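Local coordinates for protein Cfl (Pectobacterium brasiliense, PDB 7A9J) that is a coronafacic acid ligase of the ATP-dependent AMP-binding enzyme family, probably activating carboxylic acids as adenylates on the way to amide formation, at residues P229-L237 against Y254-I264; P276-F286 against S303-G311. The protein carries 1 engineered substitution. All blocks are in the same frame, centred on the assembly; numbering follows the deposited sequence. Where two conformers were deposited one is given.

Contact 1. Residues P229-L237 against Y254-I264; sequences PAILSLVDL and YSVLLLSEVDI. With PO4 (phosphate ion), chain C.
I231 and Y254 begin the tightly packed half of this contact: the isoleucine swings CG1 anti to its own carbonyl carbon (chi1 -88°), which brings I231 CD1 to 3.6 Å from Y254 CD2, obliquely to the ring. P229 lies over one face of the same tyrosine ring, displaced toward the rim. The two backbones run parallel here. S255 N donates to P229 O, I231 N to S255 O at 2.8 Å, and L257 N to I231 O at 2.8 Å in a nearly straight bond (N-H...O 170°). A230 and S255 share one face of the sheet and sit close, A230 CB to S255 OG 3.3 Å, while I231 and V256 share the other. Next along, L232 crosses L259 at about a right angle, CD1 to CD1 3.6 Å, and L232 CD1 also rests against the carbonyl oxygen of L257.

Beyond this the chains part and water takes over. S233 N donates a hydrogen bond to a water, which in turn donates to L257 O, and a second water links S233 O to L259 N. Around and beyond the waters the apolar contacts are looser: L234 CD2 against I264 CG1 at 4.0 Å, and L237 CD2 against L258 CD2 at 4.0 Å. At the solvent end S260 and D263 form a capping box that opens helix 261-265. There E261 N holds a phosphate ion, probably from the crystallisation liquor, 2.7 Å from its O3; K128 and R129 grip the same ion.

The contact joins the two strands of a beta-alpha-beta unit. Its crossover helix 240-251 packs on I231, V256 and L237, helix 267-274 backs L232, L257 and L259 on the other face, and strands 39-42 and 278-281 flank the pair.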
loop_
_atom_site.group_PDB
_atom_site.type_symbol
_atom_site.label_atom_id
_atom_site.label_comp_id
_atom_site.label_asym_id
_atom_site.label_seq_id
_atom_site.Cartn_x
_atom_site.Cartn_y
_atom_site.Cartn_z
ATOM N N PRO A 229 0.017 -21.772 3.635
ATOM C CA PRO A 229 0.428 -20.389 3.964
ATOM C C PRO A 229 -0.768 -19.499 4.176
ATOM O O PRO A 229 -1.719 -19.540 3.395
ATOM C CB PRO A 229 1.218 -19.919 2.729
ATOM C CG PRO A 229 1.650 -21.146 2.059
ATOM C CD PRO A 229 0.531 -22.152 2.303
ATOM N N ALA A 230 -0.732 -18.728 5.261
ATOM C CA ALA A 230 -1.679 -17.646 5.506
ATOM C C ALA A 230 -1.014 -16.308 5.171
ATOM O O ALA A 230 0.126 -16.049 5.558
ATOM C CB ALA A 230 -2.145 -17.624 6.968
ATOM N N ILE A 231 -1.760 -15.461 4.491
ATOM C CA ILE A 231 -1.303 -14.163 3.973
ATOM C C ILE A 231 -1.954 -13.110 4.834
ATOM O O ILE A 231 -3.170 -13.142 5.031
ATOM C CB ILE A 231 -1.703 -14.013 2.482
ATOM C CG1 ILE A 231 -0.645 -14.603 1.552
ATOM C CG2 ILE A 231 -2.019 -12.547 2.058
ATOM C CD1 ILE A 231 0.027 -15.806 2.008
ATOM N N LEU A 232 -1.155 -12.133 5.313
ATOM C CA LEU A 232 -1.684 -11.051 6.112
ATOM C C LEU A 232 -1.369 -9.744 5.407
ATOM O O LEU A 232 -0.217 -9.510 4.996
ATOM C CB LEU A 232 -1.054 -11.026 7.504
ATOM C CG LEU A 232 -1.262 -9.803 8.354
ATOM C CD1 LEU A 232 -2.755 -9.623 8.617
ATOM C CD2 LEU A 232 -0.422 -9.919 9.695
ATOM N N SER A 233 -2.366 -8.886 5.284
ATOM C CA SER A 233 -2.073 -7.504 4.868
ATOM C C SER A 233 -2.447 -6.561 6.000
ATOM O O SER A 233 -3.609 -6.548 6.442
ATOM C CB SER A 233 -2.826 -7.114 3.587
ATOM O OG SER A 233 -2.561 -5.720 3.316
ATOM N N LEU A 234 -1.463 -5.746 6.455
ATOM C CA LEU A 234 -1.740 -4.819 7.532
ATOM C C LEU A 234 -2.483 -3.574 7.035
ATOM O O LEU A 234 -3.013 -2.815 7.860
ATOM C CB LEU A 234 -0.426 -4.395 8.207
ATOM C CG LEU A 234 0.236 -5.619 8.862
ATOM C CD1 LEU A 234 1.611 -5.228 9.354
ATOM C CD2 LEU A 234 -0.598 -6.116 10.053
ATOM N N VAL A 235 -2.569 -3.382 5.726
ATOM C CA VAL A 235 -3.315 -2.246 5.196
ATOM C C VAL A 235 -4.799 -2.652 5.194
ATOM O O VAL A 235 -5.088 -3.788 4.873
ATOM C CB VAL A 235 -2.825 -1.968 3.782
ATOM C CG1 VAL A 235 -3.764 -1.001 3.105
ATOM C CG2 VAL A 235 -1.331 -1.381 3.861
ATOM N N ASP A 236 -5.698 -1.748 5.577
ATOM C CA ASP A 236 -7.121 -2.092 5.603
ATOM C C ASP A 236 -7.586 -2.746 4.315
ATOM O O ASP A 236 -7.235 -2.329 3.202
ATOM C CB ASP A 236 -8.011 -0.850 5.838
ATOM C CG ASP A 236 -7.717 -0.100 7.126
ATOM O OD1 ASP A 236 -7.220 -0.683 8.113
ATOM O OD2 ASP A 236 -8.044 1.099 7.154
ATOM N N LEU A 237 -8.496 -3.737 4.479
ATOM C CA LEU A 237 -9.038 -4.450 3.329
ATOM C C LEU A 237 -9.920 -3.561 2.457
ATOM O O LEU A 237 -10.190 -3.901 1.307
ATOM C CB LEU A 237 -9.844 -5.688 3.837
ATOM C CG LEU A 237 -10.520 -6.556 2.771
ATOM C CD1 LEU A 237 -9.541 -7.057 1.705
ATOM C CD2 LEU A 237 -11.198 -7.728 3.589
ATOM N N TYR A 254 -4.103 -19.705 -1.006
ATOM C CA TYR A 254 -3.656 -19.393 0.341
ATOM C C TYR A 254 -4.821 -18.925 1.187
ATOM O O TYR A 254 -5.833 -18.452 0.660
ATOM C CB TYR A 254 -2.620 -18.264 0.276
ATOM C CG TYR A 254 -1.416 -18.519 -0.613
ATOM C CD1 TYR A 254 -0.989 -19.810 -0.868
ATOM C CD2 TYR A 254 -0.685 -17.423 -1.149
ATOM C CE1 TYR A 254 0.132 -20.044 -1.676
ATOM C CE2 TYR A 254 0.428 -17.635 -1.982
ATOM C CZ TYR A 254 0.833 -18.953 -2.201
ATOM O OH TYR A 254 1.927 -19.217 -2.997
ATOM N N SER A 255 -4.700 -19.067 2.516
ATOM C CA SER A 255 -5.692 -18.424 3.357
ATOM C C SER A 255 -5.268 -16.989 3.592
ATOM O O SER A 255 -4.103 -16.627 3.427
ATOM C CB SER A 255 -5.892 -19.126 4.703
ATOM O OG SER A 255 -4.690 -19.095 5.446
ATOM N N VAL A 256 -6.236 -16.165 3.969
ATOM C CA VAL A 256 -5.997 -14.761 4.275
ATOM C C VAL A 256 -6.348 -14.555 5.743
ATOM O O VAL A 256 -7.435 -14.944 6.201
ATOM C CB VAL A 256 -6.837 -13.829 3.381
ATOM C CG1 VAL A 256 -6.721 -12.343 3.841
ATOM C CG2 VAL A 256 -6.451 -14.002 1.906
ATOM N N LEU A 257 -5.438 -13.943 6.471
ATOM C CA LEU A 257 -5.624 -13.595 7.877
ATOM C C LEU A 257 -6.103 -12.169 7.958
ATOM O O LEU A 257 -5.430 -11.276 7.433
ATOM C CB LEU A 257 -4.311 -13.746 8.649
ATOM C CG LEU A 257 -4.314 -13.217 10.093
ATOM C CD1 LEU A 257 -5.261 -14.050 11.021
ATOM C CD2 LEU A 257 -2.821 -13.275 10.605
ATOM N N LEU A 258 -7.268 -11.957 8.587
ATOM C CA LEU A 258 -7.801 -10.621 8.806
ATOM C C LEU A 258 -7.662 -10.195 10.260
ATOM O O LEU A 258 -8.068 -10.910 11.176
ATOM C CB LEU A 258 -9.274 -10.530 8.397
ATOM C CG LEU A 258 -9.504 -10.731 6.898
ATOM C CD1 LEU A 258 -11.041 -10.535 6.645
ATOM C CD2 LEU A 258 -8.737 -9.727 6.031
ATOM N N LEU A 259 -7.089 -8.995 10.461
ATOM C CA LEU A 259 -6.932 -8.421 11.792
ATOM C C LEU A 259 -7.764 -7.156 11.984
ATOM O O LEU A 259 -7.878 -6.321 11.083
ATOM C CB LEU A 259 -5.459 -8.060 12.007
ATOM C CG LEU A 259 -4.495 -9.228 11.812
ATOM C CD1 LEU A 259 -3.043 -8.722 12.090
ATOM C CD2 LEU A 259 -4.890 -10.373 12.764
ATOM N N SER A 260 -8.209 -6.961 13.209
ATOM C CA SER A 260 -8.913 -5.770 13.637
ATOM C C SER A 260 -7.904 -4.687 14.010
ATOM O O SER A 260 -6.718 -4.952 14.144
ATOM C CB SER A 260 -9.790 -6.096 14.821
ATOM O OG SER A 260 -9.000 -6.199 15.994
ATOM N N GLU A 261 -8.403 -3.463 14.200
ATOM C CA GLU A 261 -7.548 -2.367 14.656
ATOM C C GLU A 261 -6.858 -2.726 15.976
ATOM O O GLU A 261 -5.636 -2.545 16.123
ATOM C CB GLU A 261 -8.390 -1.093 14.792
ATOM C CG GLU A 261 -7.520 0.169 14.967
ATOM C CD GLU A 261 -8.269 1.477 14.713
ATOM O OE1 GLU A 261 -9.458 1.582 15.097
ATOM O OE2 GLU A 261 -7.656 2.406 14.131
ATOM N N VAL A 262 -7.602 -3.315 16.910
ATOM C CA VAL A 262 -7.005 -3.659 18.191
ATOM C C VAL A 262 -5.934 -4.720 18.004
ATOM O O VAL A 262 -4.869 -4.677 18.650
ATOM C CB VAL A 262 -8.094 -4.111 19.171
ATOM C CG1 VAL A 262 -7.450 -4.872 20.324
ATOM C CG2 VAL A 262 -8.769 -2.881 19.697
ATOM N N ASP A 263 -6.184 -5.671 17.096
ATOM C CA ASP A 263 -5.181 -6.700 16.824
ATOM C C ASP A 263 -3.889 -6.064 16.354
ATOM O O ASP A 263 -2.798 -6.522 16.708
ATOM C CB ASP A 263 -5.640 -7.691 15.762
ATOM C CG ASP A 263 -6.892 -8.470 16.171
ATOM O OD1 ASP A 263 -7.653 -8.820 15.252
ATOM O OD2 ASP A 263 -7.101 -8.716 17.378
ATOM N N ILE A 264 -4.002 -5.024 15.528
ATOM C CA ILE A 264 -2.791 -4.430 14.959
ATOM C C ILE A 264 -2.100 -3.498 15.938
ATOM O O ILE A 264 -0.863 -3.384 15.925
ATOM C CB ILE A 264 -3.146 -3.750 13.632
ATOM C CG1 ILE A 264 -3.428 -4.819 12.607
ATOM C CG2 ILE A 264 -1.920 -2.933 13.084
ATOM C CD1 ILE A 264 -4.034 -4.287 11.309
HETATM P P PO4 C . -12.086 -2.313 13.666
HETATM O O1 PO4 C . -11.909 -0.799 13.405
HETATM O O2 PO4 C . -12.287 -2.601 15.137
HETATM O O3 PO4 C . -10.842 -3.005 13.201
HETATM O O4 PO4 C . -13.251 -2.880 12.931
HETATM O O HOH W 1 -5.128 -9.306 5.621
HETATM O O HOH W 2 -5.944 -7.722 8.078
#

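Contact 2. Residues P276-F286 against S303-G311; sequences PAWIAGTPSNF and SETVCVAGG. With R4Z (6-ethyl-1-oxidanylidene-indene-4-carboxylic acid), chain B.
E304 and T305 reach P276 and A277 partly through water: one molecule donates to both E304 O and A277 O, another links P276 O with T305 OG1. T305 turns CG2 anti to its backbone N, setting T305 CG2 3.8 Å from I279 CG1. V306 N donates to A277 O in an almost perfectly straight bond (179°), opening a parallel pairing; V306 O accepts from I279 N, and V306 CG1 lies obliquely to the W278 indole, 3.6 Å from W278 CD1. On the other face C307 CB packs 3.6 Å from F286 CE1, and C307 SG makes an oblique sulfur-aromatic contact 5.0 Å from the F286 ring centroid. V308 N donates to I279 O, and V308 CG2 meets the same indole 3.5 Å from W278 NE1. V308 O accepts from G281 N and sits at the edge of the F286 ring, 3.5 Å from F286 CE2. A309 CB packs against F286 CD2. G310 N donates to G281 O, and the strand enters the ligand pocket, G310 C 3.5 Å from R4Z C04 of the bound indenone acid.

T282 and N285 form the capping box of helix 283-294, the crossover of this beta-alpha-beta unit, whose F286 meets F322 of helix 316-326 edge-to-face. Helix 240-251 covers W278 and A280 on the opposite face; within the sheet the pair lies between strands 230-233 and 331-335.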
loop_
_atom_site.group_PDB
_atom_site.type_symbol
_atom_site.label_atom_id
_atom_site.label_comp_id
_atom_site.label_asym_id
_atom_site.label_seq_id
_atom_site.Cartn_x
_atom_site.Cartn_y
_atom_site.Cartn_z
ATOM N N PRO A 276 1.509 -15.705 10.537
ATOM C CA PRO A 276 1.298 -15.711 9.095
ATOM C C PRO A 276 2.610 -16.010 8.360
ATOM O O PRO A 276 3.715 -15.807 8.877
ATOM C CB PRO A 276 0.806 -14.291 8.802
ATOM C CG PRO A 276 1.415 -13.462 9.910
ATOM C CD PRO A 276 1.402 -14.343 11.111
ATOM N N ALA A 277 2.478 -16.528 7.147
ATOM C CA ALA A 277 3.636 -16.853 6.318
ATOM C C ALA A 277 4.119 -15.652 5.527
ATOM O O ALA A 277 5.267 -15.662 5.053
ATOM C CB ALA A 277 3.302 -17.966 5.317
ATOM N N TRP A 278 3.270 -14.629 5.380
ATOM C CA TRP A 278 3.544 -13.520 4.475
ATOM C C TRP A 278 2.811 -12.319 5.030
ATOM O O TRP A 278 1.640 -12.450 5.430
ATOM C CB TRP A 278 3.064 -13.883 3.074
ATOM C CG TRP A 278 3.400 -12.881 1.976
ATOM C CD1 TRP A 278 4.430 -12.979 1.090
ATOM C CD2 TRP A 278 2.612 -11.778 1.570
ATOM N NE1 TRP A 278 4.342 -11.971 0.162
ATOM C CE2 TRP A 278 3.240 -11.204 0.455
ATOM C CE3 TRP A 278 1.426 -11.189 2.080
ATOM C CZ2 TRP A 278 2.738 -10.084 -0.209
ATOM C CZ3 TRP A 278 0.921 -10.049 1.434
ATOM C CH2 TRP A 278 1.564 -9.520 0.280
ATOM N N ILE A 279 3.488 -11.162 5.095
ATOM C CA ILE A 279 2.904 -9.971 5.694
ATOM C C ILE A 279 3.177 -8.814 4.737
ATOM O O ILE A 279 4.351 -8.474 4.489
ATOM C CB ILE A 279 3.543 -9.640 7.052
ATOM C CG1 ILE A 279 3.446 -10.846 8.001
ATOM C CG2 ILE A 279 2.896 -8.395 7.637
ATOM C CD1 ILE A 279 4.155 -10.569 9.343
ATOM N N ALA A 280 2.120 -8.157 4.287
ATOM C CA ALA A 280 2.259 -6.872 3.607
ATOM C C ALA A 280 1.978 -5.728 4.570
ATOM O O ALA A 280 1.164 -5.837 5.480
ATOM C CB ALA A 280 1.301 -6.798 2.399
ATOM N N GLY A 281 2.668 -4.592 4.365
ATOM C CA GLY A 281 2.396 -3.457 5.246
ATOM C C GLY A 281 3.051 -2.214 4.663
ATOM O O GLY A 281 3.790 -2.281 3.679
ATOM N N THR A 282 2.694 -1.070 5.236
ATOM C CA THR A 282 3.496 0.159 4.949
ATOM C C THR A 282 4.864 0.089 5.588
ATOM O O THR A 282 5.110 -0.679 6.512
ATOM C CB THR A 282 2.792 1.393 5.486
ATOM O OG1 THR A 282 2.816 1.363 6.922
ATOM C CG2 THR A 282 1.374 1.481 4.914
ATOM N N PRO A 283 5.792 0.968 5.162
ATOM C CA PRO A 283 7.056 1.019 5.888
ATOM C C PRO A 283 6.840 1.334 7.346
ATOM O O PRO A 283 7.551 0.844 8.247
ATOM C CB PRO A 283 7.822 2.157 5.167
ATOM C CG PRO A 283 7.390 2.008 3.749
ATOM C CD PRO A 283 5.859 1.587 3.838
ATOM N N SER A 284 5.877 2.205 7.610
ATOM C CA SER A 284 5.560 2.529 8.984
ATOM C C SER A 284 5.162 1.292 9.787
ATOM O O SER A 284 5.502 1.196 10.975
ATOM C CB SER A 284 4.432 3.555 9.019
ATOM O OG SER A 284 4.075 3.797 10.363
ATOM N N ASN A 285 4.353 0.404 9.191
ATOM C CA ASN A 285 3.968 -0.840 9.875
ATOM C C ASN A 285 5.205 -1.581 10.353
ATOM O O ASN A 285 5.289 -1.995 11.508
ATOM C CB ASN A 285 3.173 -1.770 8.942
ATOM C CG ASN A 285 1.712 -1.393 8.797
ATOM O OD1 ASN A 285 1.212 -1.260 7.688
ATOM N ND2 ASN A 285 1.006 -1.239 9.922
ATOM N N PHE A 286 6.191 -1.753 9.458
ATOM C CA PHE A 286 7.333 -2.568 9.833
ATOM C C PHE A 286 8.264 -1.861 10.804
ATOM O O PHE A 286 8.865 -2.509 11.670
ATOM C CB PHE A 286 8.055 -2.996 8.563
ATOM C CG PHE A 286 7.250 -3.975 7.774
ATOM C CD1 PHE A 286 7.000 -5.232 8.292
ATOM C CD2 PHE A 286 6.675 -3.613 6.565
ATOM C CE1 PHE A 286 6.248 -6.151 7.590
ATOM C CE2 PHE A 286 5.907 -4.523 5.844
ATOM C CZ PHE A 286 5.690 -5.815 6.348
ATOM N N SER A 303 12.018 -14.787 10.993
ATOM C CA SER A 303 13.089 -15.201 10.080
ATOM C C SER A 303 12.561 -16.006 8.890
ATOM O O SER A 303 13.121 -15.908 7.790
ATOM C CB SER A 303 14.167 -16.007 10.839
ATOM O OG SER A 303 13.598 -17.145 11.456
ATOM N N GLU A 304 11.511 -16.806 9.079
ATOM C CA GLU A 304 10.891 -17.571 7.998
ATOM C C GLU A 304 9.739 -16.827 7.315
ATOM O O GLU A 304 9.135 -17.368 6.381
ATOM C CB GLU A 304 10.359 -18.904 8.513
ATOM C CG GLU A 304 11.420 -19.913 8.949
ATOM C CD GLU A 304 12.207 -20.452 7.768
ATOM O OE1 GLU A 304 13.419 -20.700 7.931
ATOM O OE2 GLU A 304 11.614 -20.627 6.673
ATOM N N THR A 305 9.400 -15.633 7.781
ATOM C CA THR A 305 8.242 -14.903 7.279
ATOM C C THR A 305 8.658 -13.953 6.168
ATOM O O THR A 305 9.687 -13.271 6.269
ATOM C CB THR A 305 7.581 -14.109 8.405
ATOM O OG1 THR A 305 7.318 -14.992 9.515
ATOM C CG2 THR A 305 6.241 -13.443 7.912
ATOM N N VAL A 306 7.868 -13.909 5.110
ATOM C CA VAL A 306 8.177 -13.047 3.966
ATOM C C VAL A 306 7.403 -11.764 4.181
ATOM O O VAL A 306 6.177 -11.788 4.261
ATOM C CB VAL A 306 7.783 -13.704 2.631
ATOM C CG1 VAL A 306 7.969 -12.712 1.450
ATOM C CG2 VAL A 306 8.639 -14.932 2.386
ATOM N N CYS A 307 8.109 -10.644 4.301
ATOM C CA CYS A 307 7.469 -9.351 4.555
ATOM C C CYS A 307 7.658 -8.416 3.365
ATOM O O CYS A 307 8.763 -8.319 2.822
ATOM C CB CYS A 307 8.074 -8.692 5.810
ATOM S SG CYS A 307 7.708 -9.763 7.271
ATOM N N VAL A 308 6.594 -7.716 2.981
ATOM C CA VAL A 308 6.574 -6.882 1.782
ATOM C C VAL A 308 6.144 -5.480 2.195
ATOM O O VAL A 308 4.975 -5.263 2.544
ATOM C CB VAL A 308 5.645 -7.436 0.688
ATOM C CG1 VAL A 308 5.646 -6.472 -0.515
ATOM C CG2 VAL A 308 6.056 -8.881 0.254
ATOM N N ALA A 309 7.058 -4.506 2.059
ATOM C CA ALA A 309 6.763 -3.115 2.388
ATOM C C ALA A 309 6.243 -2.441 1.122
ATOM O O ALA A 309 6.910 -2.467 0.087
ATOM C CB ALA A 309 8.044 -2.377 2.873
ATOM N N GLY A 310 5.121 -1.762 1.221
ATOM C CA GLY A 310 4.452 -1.280 0.018
ATOM C C GLY A 310 4.355 0.225 -0.010
ATOM O O GLY A 310 3.984 0.819 0.988
ATOM N N GLY A 311 4.630 0.810 -1.191
ATOM C CA GLY A 311 4.405 2.220 -1.462
ATOM C C GLY A 311 4.748 2.767 -2.849
ATOM O O GLY A 311 4.424 2.197 -3.914
HETATM C C13 R4Z B . -2.501 -0.100 -6.470
HETATM C C15 R4Z B . -0.296 -0.799 -5.429
HETATM C C02 R4Z B . 1.883 -1.465 -4.178
HETATM C C03 R4Z B . 2.562 -1.186 -2.992
HETATM C C04 R4Z B . 1.752 -0.074 -2.324
HETATM C C05 R4Z B . 0.649 -0.771 -4.416
HETATM C C06 R4Z B . 0.472 0.094 -3.306
HETATM C C07 R4Z B . -0.673 0.880 -3.258
HETATM C C08 R4Z B . -0.887 1.825 -2.064
HETATM C C11 R4Z B . -1.634 0.811 -4.265
HETATM C C12 R4Z B . -1.463 -0.034 -5.370
HETATM C C14 R4Z B . -3.716 -0.966 -6.028
HETATM O O01 R4Z B . 2.322 -2.257 -4.970
HETATM O O09 R4Z B . -2.044 2.298 -1.901
HETATM O O10 R4Z B . 0.051 2.148 -1.266
HETATM O O HOH W 3 4.918 -14.433 10.846
HETATM O O HOH W 4 6.981 -17.689 4.345
#

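How the contacts relate
From the N terminus, contact 1 comes first: 229-237 leads through helix 240-251 and closes its loop at 254-264. The chain then passes helix 267-274 before contact 2 opens at 276-286, runs through helix 283-294 and closes at 303-311. The two loops thus follow in series, neither nested nor crossed. In space, however, their opening strands are neighbours: strand 230-233 lies beside 278-281, where L232 O and A280 N, and L234 N and A280 O, are probably hydrogen-bonded, and I231 packs on W278. Joined by that middle pairing, the contacts set strands 255-257, 230-233, 278-281 and 306-311 side by side in parallel, and the C-terminal end of 306-311 reaches the ligand pocket.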